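PDB 2G9Z: thiamine pyrophosphokinase from Candida albicans, which catalyses the transfer of a pyrophosphate group to thiamine, with ATP as the usual donor, to make the cofactor thiamine pyrophosphate. Local coordinates for residues A[239-242]-A[247-250]; A[48-53]-A[264-269]; A[168-171]-A[175-178]; A[120-125]-A[160-165]. One frame throughout, in Å; residues are numbered along the deposited sequence.

Contact 1: A[239-242]-A[247-250]; sequences VFFI and IIFL
Phe241 and Ile248 are the antiparallel hydrogen-bonded pair of a beta hairpin formed by strands 237-242 and 246-251; the two short segments run at 159° to one another, their axes 4.6 Å apart. Phe241 N gives a hydrogen bond to Ile248 O at 2.8 Å, and Ile248 N returns one to Phe241 O at 2.7 Å. On the sheet face carrying this pair, Phe241 CB and Ile248 CB stand 3.9 Å apart.

The other face is packed mainly by Phe240. With CG beside the backbone N (chi1 -76°), its ring leans toward the partner strand, bringing CD1 to 3.5 Å from Phe249 CB and 3.8 Å from Ile247 CD1. The planes of the Phe240 and Phe249 rings are inclined at 63°. Phe240 CD1 and CE1 both bear on Phe249 CB, and Phe249 CD1 lies at the edge of the Phe240 ring.

Further out, Phe240 bonds through its backbone to Ile207 and Val209, while Ile247 and Phe249 do so to Ile335 and Met333. Strand 237-242 runs parallel to strand 205-210 and antiparallel to strand 246-251, so the large mixed sheet changes order here. Ile248 also packs on Phe217 of the second subunit. Where the direct ladder stops, one water donates to Val239 O at 2.7 Å and accepts from Leu250 N at 2.8 Å.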
loop_
_atom_site.group_PDB
_atom_site.type_symbol
_atom_site.label_atom_id
_atom_site.label_comp_id
_atom_site.label_asym_id
_atom_site.label_seq_id
_atom_site.Cartn_x
_atom_site.Cartn_y
_atom_site.Cartn_z
ATOM N N VAL A 239 0.289 -16.744 -4.870
ATOM C CA VAL A 239 -0.178 -15.982 -3.728
ATOM C C VAL A 239 -1.258 -14.975 -4.101
ATOM O O VAL A 239 -1.128 -14.228 -5.070
ATOM C CB VAL A 239 0.986 -15.226 -3.051
ATOM C CG1 VAL A 239 0.456 -14.362 -1.907
ATOM C CG2 VAL A 239 2.008 -16.217 -2.534
ATOM N N PHE A 240 -2.335 -14.976 -3.326
ATOM C CA PHE A 240 -3.430 -14.040 -3.531
ATOM C C PHE A 240 -3.665 -13.270 -2.247
ATOM O O PHE A 240 -3.938 -13.868 -1.205
ATOM C CB PHE A 240 -4.724 -14.770 -3.880
ATOM C CG PHE A 240 -4.779 -15.267 -5.286
ATOM C CD1 PHE A 240 -4.797 -14.373 -6.351
ATOM C CD2 PHE A 240 -4.844 -16.631 -5.548
ATOM C CE1 PHE A 240 -4.882 -14.830 -7.660
ATOM C CE2 PHE A 240 -4.930 -17.098 -6.856
ATOM C CZ PHE A 240 -4.949 -16.194 -7.912
ATOM N N PHE A 241 -3.540 -11.951 -2.314
ATOM C CA PHE A 241 -3.809 -11.125 -1.151
ATOM C C PHE A 241 -5.260 -10.708 -1.306
ATOM O O PHE A 241 -5.631 -10.085 -2.308
ATOM C CB PHE A 241 -2.934 -9.867 -1.139
ATOM C CG PHE A 241 -1.500 -10.120 -0.808
ATOM C CD1 PHE A 241 -1.119 -10.460 0.485
ATOM C CD2 PHE A 241 -0.523 -9.997 -1.785
ATOM C CE1 PHE A 241 0.225 -10.675 0.797
ATOM C CE2 PHE A 241 0.822 -10.209 -1.483
ATOM C CZ PHE A 241 1.194 -10.548 -0.193
ATOM N N ILE A 242 -6.094 -11.074 -0.342
ATOM C CA ILE A 242 -7.494 -10.691 -0.402
ATOM C C ILE A 242 -7.684 -9.627 0.660
ATOM O O ILE A 242 -7.431 -9.870 1.840
ATOM C CB ILE A 242 -8.430 -11.881 -0.120
ATOM C CG1 ILE A 242 -8.333 -12.902 -1.258
ATOM C CG2 ILE A 242 -9.869 -11.387 0.025
ATOM C CD1 ILE A 242 -9.166 -14.148 -1.030
ATOM N N ILE A 247 -8.379 -7.873 -4.566
ATOM C CA ILE A 247 -7.567 -9.074 -4.576
ATOM C C ILE A 247 -6.310 -8.637 -5.323
ATOM O O ILE A 247 -6.385 -7.954 -6.353
ATOM C CB ILE A 247 -8.255 -10.246 -5.304
ATOM C CG1 ILE A 247 -7.389 -11.501 -5.176
ATOM C CG2 ILE A 247 -8.509 -9.895 -6.767
ATOM C CD1 ILE A 247 -8.115 -12.781 -5.529
ATOM N N ILE A 248 -5.157 -9.020 -4.789
ATOM C CA ILE A 248 -3.877 -8.626 -5.354
ATOM C C ILE A 248 -3.049 -9.860 -5.659
ATOM O O ILE A 248 -2.935 -10.767 -4.832
ATOM C CB ILE A 248 -3.136 -7.717 -4.352
ATOM C CG1 ILE A 248 -4.054 -6.549 -3.977
ATOM C CG2 ILE A 248 -1.816 -7.226 -4.939
ATOM C CD1 ILE A 248 -3.536 -5.682 -2.850
ATOM N N PHE A 249 -2.486 -9.899 -6.857
ATOM C CA PHE A 249 -1.691 -11.043 -7.273
ATOM C C PHE A 249 -0.626 -10.617 -8.254
ATOM O O PHE A 249 -0.553 -9.453 -8.664
ATOM C CB PHE A 249 -2.582 -12.126 -7.902
ATOM C CG PHE A 249 -3.509 -11.614 -8.964
ATOM C CD1 PHE A 249 -4.692 -10.965 -8.621
ATOM C CD2 PHE A 249 -3.189 -11.756 -10.312
ATOM C CE1 PHE A 249 -5.542 -10.463 -9.610
ATOM C CE2 PHE A 249 -4.028 -11.260 -11.305
ATOM C CZ PHE A 249 -5.206 -10.611 -10.953
ATOM N N LEU A 250 0.198 -11.574 -8.648
ATOM C CA LEU A 250 1.285 -11.269 -9.548
ATOM C C LEU A 250 1.061 -11.766 -10.963
ATOM O O LEU A 250 0.641 -12.900 -11.178
ATOM C CB LEU A 250 2.583 -11.864 -8.990
ATOM C CG LEU A 250 3.915 -11.309 -9.499
ATOM C CD1 LEU A 250 4.058 -9.860 -9.062
ATOM C CD2 LEU A 250 5.067 -12.141 -8.941
HETATM O O HOH W 1 0.144 -14.107 -7.478
#

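Contact 2: A[48-53]-A[264-269]; sequences QPFVYL and LMFHKD
Phe50 and Phe266 face each other from two irregular loops, their CA atoms 7.4 Å apart. Segment 48-53 folds as two overlapping type I beta turns, Gln48 to Val51 and Phe50 to Leu53, the second closed by Leu53 N to Phe50 O at 2.9 Å. Segment 264-269 has no regular structure, and no hydrogen bond passes between the two, which leaves the side chains to make the contact.

Its centre is an offset stack. The Phe50 and Phe266 rings are almost exactly parallel, with planes 3° apart and centroids separated by 3.9 Å; the closest pair is Phe50 CE2 to Phe266 CE1 at 3.5 Å. A chi1 of 57°, which sets Phe266 CG between its backbone N and carbonyl carbon, turns the ring over the Phe50 face. Phe266 CB makes a CH-pi contact with that face as well, 4.0 Å from the Phe50 centroid and 28° off the normal. Pro49 CB covers the opposite face, so the Phe50 ring is sandwiched. Beside the stack, Leu53 CD1 comes within 3.8 Å of Met265 O and 4.2 Å of Phe266 CB.

Tyr260 meets Phe266 in an edge-to-face pair, and Phe266 also bonds through its backbone to Asp338. Phe50 rests on Ile247 of strand 246-251, while Pro49 packs against that strand, strand 237-242 and strand 254-259, so that Pro49, under the stack, touches strands of both larger sheets.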
loop_
_atom_site.group_PDB
_atom_site.type_symbol
_atom_site.label_atom_id
_atom_site.label_comp_id
_atom_site.label_asym_id
_atom_site.label_seq_id
_atom_site.Cartn_x
_atom_site.Cartn_y
_atom_site.Cartn_z
ATOM N N GLN A 48 -6.744 -17.685 -12.335
ATOM C CA GLN A 48 -8.172 -17.706 -12.018
ATOM C C GLN A 48 -8.295 -17.218 -10.582
ATOM O O GLN A 48 -8.497 -18.005 -9.658
ATOM C CB GLN A 48 -8.718 -19.124 -12.136
ATOM C CG GLN A 48 -8.698 -19.671 -13.545
ATOM C CD GLN A 48 -9.060 -21.137 -13.591
ATOM O OE1 GLN A 48 -8.269 -21.994 -13.201
ATOM N NE2 GLN A 48 -10.266 -21.435 -14.052
ATOM N N PRO A 49 -8.187 -15.898 -10.383
ATOM C CA PRO A 49 -8.263 -15.265 -9.061
ATOM C C PRO A 49 -9.537 -15.480 -8.257
ATOM O O PRO A 49 -9.498 -15.479 -7.029
ATOM C CB PRO A 49 -8.062 -13.778 -9.367
ATOM C CG PRO A 49 -7.422 -13.758 -10.746
ATOM C CD PRO A 49 -8.137 -14.876 -11.441
ATOM N N PHE A 50 -10.659 -15.682 -8.943
ATOM C CA PHE A 50 -11.937 -15.797 -8.255
ATOM C C PHE A 50 -12.550 -17.175 -8.066
ATOM O O PHE A 50 -13.737 -17.286 -7.756
ATOM C CB PHE A 50 -12.936 -14.876 -8.952
ATOM C CG PHE A 50 -12.403 -13.496 -9.178
ATOM C CD1 PHE A 50 -12.286 -12.601 -8.116
ATOM C CD2 PHE A 50 -11.954 -13.106 -10.434
ATOM C CE1 PHE A 50 -11.725 -11.344 -8.302
ATOM C CE2 PHE A 50 -11.391 -11.847 -10.629
ATOM C CZ PHE A 50 -11.277 -10.965 -9.556
ATOM N N VAL A 51 -11.752 -18.221 -8.236
ATOM C CA VAL A 51 -12.258 -19.571 -8.048
ATOM C C VAL A 51 -12.819 -19.741 -6.634
ATOM O O VAL A 51 -13.720 -20.546 -6.413
ATOM C CB VAL A 51 -11.148 -20.622 -8.258
ATOM C CG1 VAL A 51 -11.680 -22.011 -7.937
ATOM C CG2 VAL A 51 -10.649 -20.570 -9.686
ATOM N N TYR A 52 -12.298 -18.972 -5.681
ATOM C CA TYR A 52 -12.756 -19.088 -4.302
ATOM C C TYR A 52 -14.139 -18.494 -4.049
ATOM O O TYR A 52 -14.722 -18.713 -2.988
ATOM C CB TYR A 52 -11.744 -18.451 -3.340
ATOM C CG TYR A 52 -11.785 -16.941 -3.288
ATOM C CD1 TYR A 52 -11.240 -16.166 -4.317
ATOM C CD2 TYR A 52 -12.383 -16.286 -2.214
ATOM C CE1 TYR A 52 -11.293 -14.772 -4.269
ATOM C CE2 TYR A 52 -12.440 -14.899 -2.156
ATOM C CZ TYR A 52 -11.895 -14.146 -3.184
ATOM O OH TYR A 52 -11.954 -12.771 -3.116
ATOM N N LEU A 53 -14.662 -17.742 -5.011
ATOM C CA LEU A 53 -15.980 -17.133 -4.865
ATOM C C LEU A 53 -17.053 -17.943 -5.585
ATOM O O LEU A 53 -16.746 -18.877 -6.328
ATOM C CB LEU A 53 -15.969 -15.706 -5.414
ATOM C CG LEU A 53 -15.075 -14.698 -4.690
ATOM C CD1 LEU A 53 -15.129 -13.369 -5.419
ATOM C CD2 LEU A 53 -15.538 -14.541 -3.242
ATOM N N LEU A 264 -19.765 -10.559 -12.874
ATOM C CA LEU A 264 -20.772 -10.498 -11.819
ATOM C C LEU A 264 -20.306 -11.270 -10.593
ATOM O O LEU A 264 -20.801 -11.060 -9.487
ATOM C CB LEU A 264 -22.097 -11.077 -12.319
ATOM C CG LEU A 264 -22.775 -10.235 -13.401
ATOM C CD1 LEU A 264 -23.970 -10.984 -13.977
ATOM C CD2 LEU A 264 -23.194 -8.901 -12.796
ATOM N N MET A 265 -19.347 -12.161 -10.798
ATOM C CA MET A 265 -18.809 -12.960 -9.706
ATOM C C MET A 265 -18.128 -12.101 -8.644
ATOM O O MET A 265 -18.241 -12.381 -7.451
ATOM C CB MET A 265 -17.790 -13.961 -10.238
ATOM C CG MET A 265 -18.287 -14.844 -11.348
ATOM S SD MET A 265 -16.884 -15.700 -12.061
ATOM C CE MET A 265 -16.859 -17.169 -11.067
ATOM N N PHE A 266 -17.417 -11.060 -9.074
ATOM C CA PHE A 266 -16.703 -10.198 -8.130
ATOM C C PHE A 266 -17.070 -8.725 -8.195
ATOM O O PHE A 266 -16.548 -7.914 -7.424
ATOM C CB PHE A 266 -15.187 -10.338 -8.325
ATOM C CG PHE A 266 -14.716 -10.020 -9.721
ATOM C CD1 PHE A 266 -14.793 -10.975 -10.731
ATOM C CD2 PHE A 266 -14.200 -8.764 -10.024
ATOM C CE1 PHE A 266 -14.360 -10.687 -12.027
ATOM C CE2 PHE A 266 -13.764 -8.463 -11.315
ATOM C CZ PHE A 266 -13.845 -9.430 -12.320
ATOM N N HIS A 267 -17.962 -8.374 -9.112
ATOM C CA HIS A 267 -18.376 -6.989 -9.256
ATOM C C HIS A 267 -19.891 -6.874 -9.204
ATOM O O HIS A 267 -20.565 -6.966 -10.229
ATOM C CB HIS A 267 -17.854 -6.416 -10.577
ATOM C CG HIS A 267 -18.123 -4.953 -10.747
ATOM N ND1 HIS A 267 -17.644 -4.002 -9.872
ATOM C CD2 HIS A 267 -18.821 -4.279 -11.691
ATOM C CE1 HIS A 267 -18.035 -2.805 -10.269
ATOM N NE2 HIS A 267 -18.751 -2.944 -11.371
ATOM N N LYS A 268 -20.412 -6.686 -7.994
ATOM C CA LYS A 268 -21.845 -6.547 -7.762
ATOM C C LYS A 268 -22.440 -5.719 -8.890
ATOM O O LYS A 268 -21.983 -4.607 -9.153
ATOM C CB LYS A 268 -22.080 -5.861 -6.417
ATOM C CG LYS A 268 -23.532 -5.746 -5.997
ATOM C CD LYS A 268 -23.626 -5.320 -4.541
ATOM C CE LYS A 268 -22.969 -6.354 -3.632
ATOM N NZ LYS A 268 -22.919 -5.932 -2.202
ATOM N N ASP A 269 -23.449 -6.270 -9.557
ATOM C CA ASP A 269 -24.086 -5.594 -10.677
ATOM C C ASP A 269 -24.067 -4.079 -10.552
ATOM O O ASP A 269 -24.544 -3.516 -9.564
ATOM C CB ASP A 269 -25.527 -6.063 -10.852
ATOM C CG ASP A 269 -26.201 -5.399 -12.030
ATOM O OD1 ASP A 269 -25.614 -5.436 -13.129
ATOM O OD2 ASP A 269 -27.303 -4.836 -11.865
#

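Contact 3: A[168-171]-A[175-178]; sequences QLNH and NWFE
Asn170 and Trp176 meet where the end of one helix is covered by the turn that follows it. The amide-to-ring contact is made by the Asn170 carboxamide: ND2 lies in the plane of the indole at its edge, 3.6 Å from both Trp176 CD1 and Trp176 NE1, while the amide plane stands at 89° to the ring. Asn170 CB adds to it, 3.9 Å from each of the same Trp176 atoms, CD1 and NE1. No hydrogen bond links the two residues. Trp176 NE1 has Tyr122 OH as its outside partner, and Asn170 ND2 has a weak bond to Glu174 OE2.

Apolar contact comes from Leu169, whose CB lies 3.9 Å from Trp176 CB. The indole is brought under the helix end by a chi1 of 63°, which sets CG between the backbone N and the carbonyl carbon. This is a helix-loop junction of the catalytic domain: helix 155-170 widens into a pi-type turn at 168-170 before the chain doubles back.

Backbone bonding shapes the returning segment, a type I beta turn in which Glu178 N reaches Asn175 O at 3.1 Å. Within it, Phe177 CB lies over the centre of one indole face, while Ile146 of strand 144-147 also touches Trp176.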
loop_
_atom_site.group_PDB
_atom_site.type_symbol
_atom_site.label_atom_id
_atom_site.label_comp_id
_atom_site.label_asym_id
_atom_site.label_seq_id
_atom_site.Cartn_x
_atom_site.Cartn_y
_atom_site.Cartn_z
ATOM N N GLN A 168 6.402 -30.078 3.298
ATOM C CA GLN A 168 7.604 -30.871 3.102
ATOM C C GLN A 168 7.744 -31.931 4.187
ATOM O O GLN A 168 8.050 -33.089 3.901
ATOM C CB GLN A 168 8.850 -29.982 3.117
ATOM C CG GLN A 168 8.978 -29.040 1.935
ATOM C CD GLN A 168 8.959 -29.769 0.606
ATOM O OE1 GLN A 168 9.690 -30.742 0.407
ATOM N NE2 GLN A 168 8.126 -29.295 -0.314
ATOM N N LEU A 169 7.489 -31.528 5.428
ATOM C CA LEU A 169 7.654 -32.415 6.574
ATOM C C LEU A 169 6.419 -32.941 7.304
ATOM O O LEU A 169 6.457 -34.038 7.861
ATOM C CB LEU A 169 8.560 -31.726 7.599
ATOM C CG LEU A 169 10.070 -31.647 7.344
ATOM C CD1 LEU A 169 10.371 -31.447 5.873
ATOM C CD2 LEU A 169 10.646 -30.513 8.176
ATOM N N ASN A 170 5.329 -32.186 7.313
ATOM C CA ASN A 170 4.157 -32.632 8.056
ATOM C C ASN A 170 3.626 -34.030 7.757
ATOM O O ASN A 170 3.321 -34.779 8.683
ATOM C CB ASN A 170 3.015 -31.627 7.930
ATOM C CG ASN A 170 1.862 -31.961 8.851
ATOM O OD1 ASN A 170 0.886 -32.592 8.444
ATOM N ND2 ASN A 170 1.980 -31.559 10.112
ATOM N N HIS A 171 3.507 -34.388 6.483
ATOM C CA HIS A 171 2.993 -35.710 6.141
ATOM C C HIS A 171 3.866 -36.796 6.765
ATOM O O HIS A 171 3.439 -37.940 6.915
ATOM C CB HIS A 171 2.920 -35.885 4.620
ATOM C CG HIS A 171 4.254 -36.022 3.957
ATOM N ND1 HIS A 171 5.290 -35.141 4.176
ATOM C CD2 HIS A 171 4.711 -36.924 3.056
ATOM C CE1 HIS A 171 6.328 -35.494 3.439
ATOM N NE2 HIS A 171 6.003 -36.572 2.751
ATOM N N ASN A 175 4.355 -33.384 14.360
ATOM C CA ASN A 175 5.005 -32.460 15.288
ATOM C C ASN A 175 6.405 -32.057 14.827
ATOM O O ASN A 175 7.294 -31.807 15.640
ATOM C CB ASN A 175 5.086 -33.085 16.684
ATOM C CG ASN A 175 6.104 -34.204 16.761
ATOM O OD1 ASN A 175 6.048 -35.163 15.992
ATOM N ND2 ASN A 175 7.043 -34.086 17.695
ATOM N N TRP A 176 6.588 -31.992 13.516
ATOM C CA TRP A 176 7.867 -31.621 12.925
ATOM C C TRP A 176 8.389 -30.281 13.444
ATOM O O TRP A 176 9.599 -30.052 13.486
ATOM C CB TRP A 176 7.720 -31.522 11.409
ATOM C CG TRP A 176 6.751 -30.449 11.004
ATOM C CD1 TRP A 176 5.399 -30.581 10.836
ATOM C CD2 TRP A 176 7.048 -29.063 10.791
ATOM N NE1 TRP A 176 4.839 -29.362 10.533
ATOM C CE2 TRP A 176 5.828 -28.413 10.500
ATOM C CE3 TRP A 176 8.230 -28.306 10.819
ATOM C CZ2 TRP A 176 5.754 -27.037 10.239
ATOM C CZ3 TRP A 176 8.155 -26.937 10.560
ATOM C CH2 TRP A 176 6.924 -26.320 10.275
ATOM N N PHE A 177 7.465 -29.403 13.828
ATOM C CA PHE A 177 7.790 -28.058 14.302
ATOM C C PHE A 177 8.307 -27.962 15.727
ATOM O O PHE A 177 8.909 -26.955 16.104
ATOM C CB PHE A 177 6.560 -27.169 14.206
ATOM C CG PHE A 177 5.442 -27.601 15.106
ATOM C CD1 PHE A 177 4.620 -28.665 14.752
ATOM C CD2 PHE A 177 5.226 -26.959 16.321
ATOM C CE1 PHE A 177 3.595 -29.084 15.596
ATOM C CE2 PHE A 177 4.205 -27.372 17.171
ATOM C CZ PHE A 177 3.388 -28.437 16.806
ATOM N N GLU A 178 8.051 -28.984 16.531
ATOM C CA GLU A 178 8.495 -28.944 17.914
ATOM C C GLU A 178 10.003 -29.119 18.009
ATOM O O GLU A 178 10.622 -29.772 17.171
ATOM C CB GLU A 178 7.769 -30.016 18.735
ATOM C CG GLU A 178 6.252 -29.970 18.569
ATOM C CD GLU A 178 5.510 -30.721 19.659
ATOM O OE1 GLU A 178 5.891 -31.873 19.956
ATOM O OE2 GLU A 178 4.540 -30.156 20.213
#

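Contact 4: A[120-125]-A[160-165]; sequences PDYIVG and IHCIQL
Strand 122-125 of the parallel part of the large mixed sheet is covered here by helix 155-170, with Tyr122 and Val124 directed toward Cys162. The CA atoms of Val124 and Cys162 are 7.8 Å apart, a spacing bridged by side chains without any hydrogen bond.

The thiol sulfur carries the contact. Cys162 SG is 3.8 Å from the centroid of the Tyr122 ring and only 23° off its normal, which identifies a sulfur-aromatic contact over the face. It is displaced toward the CG-CD1 bond, 3.6 Å from both Tyr122 CG and Tyr122 CD1. A chi1 of 167°, with SG anti to the backbone N, extends the thiol from the helix to the strand. Val124 CG1 meets the same sulfur at 4.0 Å and Cys162 CB at 4.1 Å.

Helix-on-sheet packing of this kind belongs to the alpha/beta architecture of the catalytic domain. The strand leads directly into Asp126 and Asp128, which bind magnesium in this structure, and the helix starts at Asp155, another magnesium ligand; the contact thus joins two elements whose ends converge on the metal site.

At the far end of the ring, Tyr122 OH is hydrogen-bonded to His166 ND1, one residue beyond the helical segment. On the strand side, Tyr122 bonds through its backbone to Ile87 and Cys89, and Ile146 of strand 144-147 packs on both Tyr122 and Cys162.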
loop_
_atom_site.group_PDB
_atom_site.type_symbol
_atom_site.label_atom_id
_atom_site.label_comp_id
_atom_site.label_asym_id
_atom_site.label_seq_id
_atom_site.Cartn_x
_atom_site.Cartn_y
_atom_site.Cartn_z
ATOM N N PRO A 120 -7.222 -22.879 13.810
ATOM C CA PRO A 120 -6.131 -22.816 12.837
ATOM C C PRO A 120 -5.123 -23.945 13.037
ATOM O O PRO A 120 -4.860 -24.370 14.165
ATOM C CB PRO A 120 -5.531 -21.439 13.097
ATOM C CG PRO A 120 -5.694 -21.293 14.577
ATOM C CD PRO A 120 -7.102 -21.805 14.812
ATOM N N ASP A 121 -4.570 -24.433 11.935
ATOM C CA ASP A 121 -3.583 -25.502 11.988
ATOM C C ASP A 121 -2.311 -25.034 12.683
ATOM O O ASP A 121 -1.746 -25.751 13.509
ATOM C CB ASP A 121 -3.262 -25.978 10.575
ATOM C CG ASP A 121 -4.429 -26.690 9.929
ATOM O OD1 ASP A 121 -4.548 -27.917 10.120
ATOM O OD2 ASP A 121 -5.237 -26.020 9.248
ATOM N N TYR A 122 -1.867 -23.824 12.351
ATOM C CA TYR A 122 -0.654 -23.261 12.937
ATOM C C TYR A 122 -0.842 -21.800 13.332
ATOM O O TYR A 122 -1.590 -21.063 12.691
ATOM C CB TYR A 122 0.507 -23.311 11.932
ATOM C CG TYR A 122 0.920 -24.679 11.439
ATOM C CD1 TYR A 122 1.929 -25.403 12.083
ATOM C CD2 TYR A 122 0.341 -25.230 10.299
ATOM C CE1 TYR A 122 2.354 -26.638 11.594
ATOM C CE2 TYR A 122 0.752 -26.468 9.803
ATOM C CZ TYR A 122 1.760 -27.162 10.456
ATOM O OH TYR A 122 2.170 -28.374 9.957
ATOM N N ILE A 123 -0.153 -21.395 14.391
ATOM C CA ILE A 123 -0.156 -20.011 14.854
ATOM C C ILE A 123 1.329 -19.731 15.034
ATOM O O ILE A 123 1.972 -20.357 15.876
ATOM C CB ILE A 123 -0.868 -19.842 16.206
ATOM C CG1 ILE A 123 -2.364 -20.127 16.051
ATOM C CG2 ILE A 123 -0.644 -18.426 16.725
ATOM C CD1 ILE A 123 -3.146 -20.004 17.348
ATOM N N VAL A 124 1.882 -18.821 14.234
ATOM C CA VAL A 124 3.309 -18.533 14.320
ATOM C C VAL A 124 3.697 -17.057 14.382
ATOM O O VAL A 124 2.913 -16.180 14.023
ATOM C CB VAL A 124 4.080 -19.225 13.146
ATOM C CG1 VAL A 124 3.125 -20.080 12.316
ATOM C CG2 VAL A 124 4.793 -18.207 12.282
ATOM N N GLY A 125 4.918 -16.803 14.847
ATOM C CA GLY A 125 5.418 -15.440 14.946
ATOM C C GLY A 125 6.143 -15.204 16.254
ATOM O O GLY A 125 6.401 -16.151 17.002
ATOM N N ILE A 160 5.020 -18.024 6.196
ATOM C CA ILE A 160 5.226 -18.599 4.873
ATOM C C ILE A 160 6.179 -19.788 4.991
ATOM O O ILE A 160 5.948 -20.846 4.408
ATOM C CB ILE A 160 5.825 -17.561 3.888
ATOM C CG1 ILE A 160 4.783 -16.487 3.559
ATOM C CG2 ILE A 160 6.298 -18.261 2.613
ATOM C CD1 ILE A 160 3.549 -17.014 2.829
ATOM N N HIS A 161 7.253 -19.607 5.748
ATOM C CA HIS A 161 8.227 -20.675 5.952
ATOM C C HIS A 161 7.550 -21.879 6.592
ATOM O O HIS A 161 7.827 -23.026 6.234
ATOM C CB HIS A 161 9.367 -20.180 6.838
ATOM C CG HIS A 161 10.427 -19.435 6.091
ATOM N ND1 HIS A 161 11.282 -18.543 6.700
ATOM C CD2 HIS A 161 10.778 -19.461 4.783
ATOM C CE1 HIS A 161 12.113 -18.050 5.800
ATOM N NE2 HIS A 161 11.829 -18.591 4.628
ATOM N N CYS A 162 6.667 -21.613 7.547
ATOM C CA CYS A 162 5.938 -22.678 8.215
ATOM C C CYS A 162 5.080 -23.416 7.187
ATOM O O CYS A 162 4.977 -24.643 7.215
ATOM C CB CYS A 162 5.048 -22.101 9.317
ATOM S SG CYS A 162 3.829 -23.256 9.969
ATOM N N ILE A 163 4.465 -22.660 6.284
ATOM C CA ILE A 163 3.616 -23.240 5.246
ATOM C C ILE A 163 4.440 -24.106 4.299
ATOM O O ILE A 163 4.045 -25.222 3.953
ATOM C CB ILE A 163 2.901 -22.129 4.434
ATOM C CG1 ILE A 163 1.804 -21.496 5.294
ATOM C CG2 ILE A 163 2.325 -22.705 3.134
ATOM C CD1 ILE A 163 1.230 -20.208 4.740
ATOM N N GLN A 164 5.584 -23.581 3.876
ATOM C CA GLN A 164 6.458 -24.313 2.974
ATOM C C GLN A 164 6.995 -25.566 3.650
ATOM O O GLN A 164 7.042 -26.639 3.041
ATOM C CB GLN A 164 7.613 -23.420 2.525
ATOM C CG GLN A 164 7.193 -22.352 1.530
ATOM C CD GLN A 164 8.353 -21.514 1.054
ATOM O OE1 GLN A 164 8.916 -20.724 1.813
ATOM N NE2 GLN A 164 8.730 -21.690 -0.207
ATOM N N LEU A 165 7.387 -25.429 4.913
ATOM C CA LEU A 165 7.910 -26.559 5.668
ATOM C C LEU A 165 6.829 -27.604 5.921
ATOM O O LEU A 165 7.106 -28.802 5.906
ATOM C CB LEU A 165 8.512 -26.076 6.992
ATOM C CG LEU A 165 9.847 -25.344 6.824
ATOM C CD1 LEU A 165 10.298 -24.756 8.148
ATOM C CD2 LEU A 165 10.892 -26.322 6.292
#

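The four contacts form two touching pairs. Contacts 1 and 2 meet where Ile247 CD1 approaches Pro49 O at 3.4 Å and Ile242 CD1 approaches Tyr52 CZ at 3.5 Å. Contacts 3 and 4 share helix 155-170 and are joined by a probable hydrogen bond, Trp176 NE1 to Tyr122 OH at 2.9 Å. Contacts 1 and 4 reach the same large sheet, with centres about 19 Å apart, whereas the centres of contacts 2 and 3 are about 35 Å apart. Contact 4 lies close to bound magnesium: the Val124 side chain is about 8 Å from one ion and about 9 Å from a bound thiamine pyrophosphate analogue. The side chains of Phe241 and Phe266 are each about 13 Å from an analogue.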